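Local coordinates for protein GTP pyrophosphokinase YjbM (Bacillus subtilis, PDB 5DEC) that makes the alarmone (p)ppGpp by transferring pyrophosphate from ATP to GTP or GDP, working as an allosterically regulated homotetramer, at residues B[88-93]-B[149-154]; B[109-114]-B[124-129]. All coordinates share one frame; numbering follows the deposited sequence.

Interaction 1: residues B[88-93]-B[149-154]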
# COMPACT_ATOMS: atom_id res chain seq x y z
N GLN B 88 15.53 10.32 13.37
CA GLN B 88 16.42 11.40 12.95
C GLN B 88 17.55 11.65 13.92
O GLN B 88 18.70 11.81 13.51
CB GLN B 88 15.60 12.66 12.78
CG GLN B 88 16.19 13.70 11.90
CD GLN B 88 15.13 14.66 11.41
OE1 GLN B 88 14.51 15.36 12.20
NE2 GLN B 88 14.89 14.66 10.10
N PHE B 89 17.23 11.69 15.21
CA PHE B 89 18.21 12.04 16.24
C PHE B 89 18.42 10.90 17.24
O PHE B 89 17.50 10.13 17.53
CB PHE B 89 17.78 13.30 17.00
CG PHE B 89 17.62 14.51 16.13
CD1 PHE B 89 18.73 15.24 15.73
CD2 PHE B 89 16.37 14.90 15.68
CE1 PHE B 89 18.59 16.36 14.91
CE2 PHE B 89 16.22 16.02 14.86
CZ PHE B 89 17.33 16.75 14.47
N VAL B 90 19.62 10.82 17.79
CA VAL B 90 19.93 9.83 18.81
C VAL B 90 18.95 9.90 19.99
O VAL B 90 18.54 8.86 20.52
CB VAL B 90 21.39 10.01 19.32
CG1 VAL B 90 21.62 9.21 20.58
CG2 VAL B 90 22.37 9.60 18.23
N ASP B 91 18.55 11.11 20.39
CA ASP B 91 17.63 11.25 21.54
C ASP B 91 16.22 10.75 21.21
O ASP B 91 15.43 10.44 22.10
CB ASP B 91 17.58 12.70 22.02
CG ASP B 91 17.35 12.80 23.52
OD1 ASP B 91 16.19 12.64 23.96
OD2 ASP B 91 18.34 13.02 24.26
N ASP B 92 15.90 10.68 19.92
CA ASP B 92 14.62 10.11 19.52
C ASP B 92 14.52 8.64 19.91
O ASP B 92 13.42 8.13 20.10
CB ASP B 92 14.40 10.24 18.01
CG ASP B 92 14.13 11.66 17.60
OD1 ASP B 92 13.60 12.41 18.45
OD2 ASP B 92 14.42 12.01 16.43
N ILE B 93 15.66 7.97 20.01
CA ILE B 93 15.66 6.54 20.28
C ILE B 93 15.10 6.23 21.67
O ILE B 93 14.26 5.36 21.83
CB ILE B 93 17.06 5.95 20.10
CG1 ILE B 93 17.44 6.04 18.63
CG2 ILE B 93 17.11 4.49 20.54
CD1 ILE B 93 18.85 5.65 18.34
N ILE B 149 15.83 -0.17 16.86
CA ILE B 149 15.66 1.26 16.73
C ILE B 149 17.04 1.86 16.37
O ILE B 149 18.02 1.59 17.05
CB ILE B 149 15.12 1.88 18.02
CG1 ILE B 149 13.99 0.99 18.59
CG2 ILE B 149 14.64 3.34 17.79
CD1 ILE B 149 13.51 1.46 19.95
N ARG B 150 17.10 2.65 15.31
CA ARG B 150 18.37 3.15 14.77
C ARG B 150 18.23 4.57 14.30
O ARG B 150 17.16 4.94 13.83
CB ARG B 150 18.82 2.31 13.56
CG ARG B 150 18.99 0.83 13.79
CD ARG B 150 19.22 0.14 12.45
NE ARG B 150 19.70 -1.22 12.60
CZ ARG B 150 20.01 -2.00 11.57
NH1 ARG B 150 19.88 -1.55 10.33
NH2 ARG B 150 20.47 -3.23 11.79
N THR B 151 19.30 5.36 14.35
CA THR B 151 19.27 6.61 13.60
C THR B 151 19.42 6.28 12.13
O THR B 151 19.80 5.16 11.77
CB THR B 151 20.38 7.61 14.00
OG1 THR B 151 21.66 7.01 13.79
CG2 THR B 151 20.26 8.01 15.48
N LEU B 152 19.10 7.25 11.28
CA LEU B 152 19.28 7.13 9.84
C LEU B 152 20.72 6.75 9.48
O LEU B 152 20.95 5.90 8.62
CB LEU B 152 18.88 8.45 9.16
CG LEU B 152 17.40 8.87 9.27
CD1 LEU B 152 17.15 10.31 8.79
CD2 LEU B 152 16.52 7.89 8.51
N ALA B 153 21.68 7.41 10.13
CA ALA B 153 23.09 7.19 9.85
C ALA B 153 23.56 5.81 10.29
O ALA B 153 24.32 5.14 9.57
CB ALA B 153 23.93 8.28 10.52
N MET B 154 23.13 5.37 11.47
CA MET B 154 23.34 3.99 11.94
C MET B 154 22.76 2.98 10.96
O MET B 154 23.36 1.94 10.68
CB MET B 154 22.65 3.78 13.30
CG MET B 154 23.25 4.55 14.44
SD MET B 154 22.12 4.67 15.85
CE MET B 154 21.66 3.04 16.20

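Interaction 2: residues B[109-114]-B[124-129]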
# COMPACT_ATOMS: atom_id res chain seq x y z
N VAL B 109 9.89 -8.56 26.09
CA VAL B 109 10.47 -9.71 26.81
C VAL B 109 11.99 -9.71 26.82
O VAL B 109 12.60 -10.49 27.56
CB VAL B 109 9.98 -11.05 26.22
CG1 VAL B 109 8.49 -11.22 26.46
CG2 VAL B 109 10.30 -11.14 24.73
N ASP B 110 12.61 -8.86 26.01
CA ASP B 110 14.06 -8.78 25.99
C ASP B 110 14.52 -7.47 25.37
O ASP B 110 13.75 -6.81 24.65
CB ASP B 110 14.65 -9.97 25.21
CG ASP B 110 16.13 -10.20 25.50
OD1 ASP B 110 16.64 -9.71 26.54
OD2 ASP B 110 16.79 -10.86 24.68
N GLN B 111 15.76 -7.08 25.65
CA GLN B 111 16.34 -5.89 25.06
C GLN B 111 17.87 -5.93 25.11
O GLN B 111 18.43 -6.62 25.95
CB GLN B 111 15.82 -4.64 25.76
CG GLN B 111 16.29 -4.46 27.20
CD GLN B 111 15.85 -3.13 27.79
OE1 GLN B 111 16.08 -2.07 27.19
NE2 GLN B 111 15.20 -3.17 28.95
N ARG B 112 18.53 -5.22 24.21
CA ARG B 112 19.97 -5.07 24.29
C ARG B 112 20.40 -3.82 23.53
O ARG B 112 19.91 -3.55 22.43
CB ARG B 112 20.70 -6.32 23.78
CG ARG B 112 22.22 -6.20 23.82
CD ARG B 112 22.91 -7.49 23.40
NE ARG B 112 24.37 -7.36 23.43
CZ ARG B 112 25.21 -8.36 23.24
NH1 ARG B 112 24.75 -9.58 22.99
NH2 ARG B 112 26.52 -8.16 23.30
N ASP B 113 21.35 -3.09 24.12
CA ASP B 113 21.70 -1.75 23.66
C ASP B 113 23.11 -1.70 23.09
O ASP B 113 24.09 -1.60 23.83
CB ASP B 113 21.55 -0.76 24.82
CG ASP B 113 21.64 0.70 24.37
OD1 ASP B 113 21.71 0.95 23.16
OD2 ASP B 113 21.63 1.59 25.25
N TYR B 114 23.23 -1.77 21.76
CA TYR B 114 24.53 -1.61 21.12
C TYR B 114 24.83 -0.14 20.80
O TYR B 114 25.79 0.17 20.09
CB TYR B 114 24.60 -2.41 19.81
CG TYR B 114 24.37 -3.90 19.91
CD1 TYR B 114 23.09 -4.43 19.91
CD2 TYR B 114 25.44 -4.78 19.99
CE1 TYR B 114 22.88 -5.80 19.98
CE2 TYR B 114 25.25 -6.15 20.07
CZ TYR B 114 23.96 -6.65 20.07
OH TYR B 114 23.77 -8.01 20.15
N ARG B 124 26.02 0.05 15.43
CA ARG B 124 25.22 0.82 16.37
C ARG B 124 23.73 0.55 16.14
O ARG B 124 23.24 0.74 15.01
CB ARG B 124 25.56 2.29 16.18
CG ARG B 124 27.02 2.60 16.49
CD ARG B 124 27.48 3.89 15.80
NE ARG B 124 26.70 5.06 16.17
CZ ARG B 124 26.17 5.89 15.28
NH1 ARG B 124 26.30 5.67 13.97
NH2 ARG B 124 25.47 6.94 15.70
N SER B 125 23.01 0.13 17.18
CA SER B 125 21.57 -0.18 17.10
C SER B 125 21.00 -0.54 18.48
O SER B 125 21.69 -1.11 19.31
CB SER B 125 21.30 -1.33 16.12
OG SER B 125 19.91 -1.56 15.91
N TYR B 126 19.75 -0.16 18.74
CA TYR B 126 19.08 -0.65 19.93
C TYR B 126 18.12 -1.78 19.57
O TYR B 126 17.31 -1.62 18.66
CB TYR B 126 18.33 0.47 20.63
CG TYR B 126 17.55 -0.00 21.83
CD1 TYR B 126 18.15 -0.11 23.08
CD2 TYR B 126 16.20 -0.33 21.72
CE1 TYR B 126 17.43 -0.54 24.18
CE2 TYR B 126 15.48 -0.76 22.81
CZ TYR B 126 16.10 -0.86 24.04
OH TYR B 126 15.38 -1.27 25.13
N HIS B 127 18.17 -2.89 20.30
CA HIS B 127 17.28 -4.00 20.03
C HIS B 127 16.31 -4.25 21.17
O HIS B 127 16.68 -4.17 22.35
CB HIS B 127 18.05 -5.30 19.78
CG HIS B 127 18.98 -5.27 18.61
ND1 HIS B 127 19.46 -6.41 18.01
CD2 HIS B 127 19.50 -4.23 17.90
CE1 HIS B 127 20.25 -6.08 17.01
NE2 HIS B 127 20.29 -4.76 16.92
N LEU B 128 15.07 -4.55 20.82
CA LEU B 128 14.20 -5.19 21.80
C LEU B 128 13.38 -6.29 21.13
O LEU B 128 13.24 -6.33 19.91
CB LEU B 128 13.31 -4.18 22.51
CG LEU B 128 12.35 -3.28 21.75
CD1 LEU B 128 11.01 -3.94 21.60
CD2 LEU B 128 12.20 -2.01 22.56
N VAL B 129 12.85 -7.19 21.94
CA VAL B 129 12.06 -8.29 21.44
C VAL B 129 10.71 -8.24 22.12
O VAL B 129 10.66 -8.15 23.34
CB VAL B 129 12.73 -9.65 21.73
CG1 VAL B 129 11.86 -10.77 21.21
CG2 VAL B 129 14.14 -9.71 21.11

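Interaction 1: residues B[88-93]-B[149-154]
Ile93 lies against Ile149 through its CG2 branch, with Ile93 CG2 3.9 Å from Ile149 CG2 and the two side chains running past each other in opposite directions. Its other arm is extended (chi2 173°), which carries CD1 beyond Ile149 to the point where strand 139-151 gives way to helix 152-167. There Ile93 CD1 sits 4.0 Å from Thr151 CG2 and, more loosely, 4.2 Å from Met154 SD. The Thr151 methyl is shared: Thr151 CG2 also meets Val90 N at 3.7 Å and Val90 CG2 at 3.8 Å, the two side chains crossing at a slant. With Thr151 chi1 at 60°, this methyl is given to the apolar contact and OG1 to the helix start, where OG1 takes the N-H of Met154 at 3.2 Å, nearly straight at 165°. OG1 has a second hydrogen-bond partner in Asp191 of helix 174-202. In return, Thr151 N points at Met154 SD, 3.3 Å away, a weak bond. On the other segment Asp92 OD2 accepts from Phe89 N, and its carboxylate is also held by His44 and Arg198. At the far end Leu152 CD1 brushes Gln88 CA, and Phe156 of the second subunit packs on both residues. What joins the segments is thus apolar contact around a capping box, with Thr151 as N-cap, at a strand-to-helix junction of the RelA/SpoT synthetase fold.

Interaction 2: residues B[109-114]-B[124-129]
Tyr114 starts close to the opposite backbone, its CB 3.2 Å from Ser125 O, the same carbonyl that accepts a hydrogen bond from Tyr114 N. Further along, Tyr114 CD1 is 3.7 Å from Ser125 O, which lies in the ring plane at its edge. CE1 comes next, over the centre of the imidazole, with Tyr114 CE1 4.0 Å from His127 CE1; this is an edge-to-face pair, planes inclined at 54°. At the tip, OH stands over one face of the Arg112 guanidinium, toward its rim. NE2 of His127 is hydrogen-bonded to Tyr123 OH. Arg112 and His127 both bind the product pppGpp, and they form a hydrogen-bonded pair of the antiparallel ladder joining strands 107-113 and 126-136, with Arg112 N to His127 O and His127 N to Arg112 O both at 2.8 Å. Were His127 an alanine, the edge of the Tyr114 ring would probably lose the face it meets, and Tyr123 OH its imidazole partner. On the other face of the sheet, Asp113 OD1 lies at the edge of the Tyr126 ring, 3.7 Å from Tyr126 CD1, the carboxylate steeply turned to the ring. OD1 is itself held by Ile115 N. Toward the start of 109-114, Val109 and Asp110 both face Val129 in a classic beta bulge: Val109 N reaches Val129 O at 2.9 Å, whereas the bond from Asp110 N is weak.

Interaction 1 is buried and interaction 2 only partly so, consistent with strand 107-113 being the outermost strand on its side of the sheet within this chain. Their chemistry differs: no hydrogen bond crosses 88-93 and 149-154, which meet through mostly apolar contacts, whereas a backbone ladder holds 109-114 to 124-129. The two share a sheet and are joined directly, as strands 139-151 and 126-136 are neighbours: Ile149 N lies 2.7 Å from Tyr126 O, probably a hydrogen bond. Helix 90-102, which contributes Ile93 to interaction 1, also covers Tyr126 and Leu128 of interaction 2. The second subunit touches only interaction 1; product-binding residues lie in interaction 2.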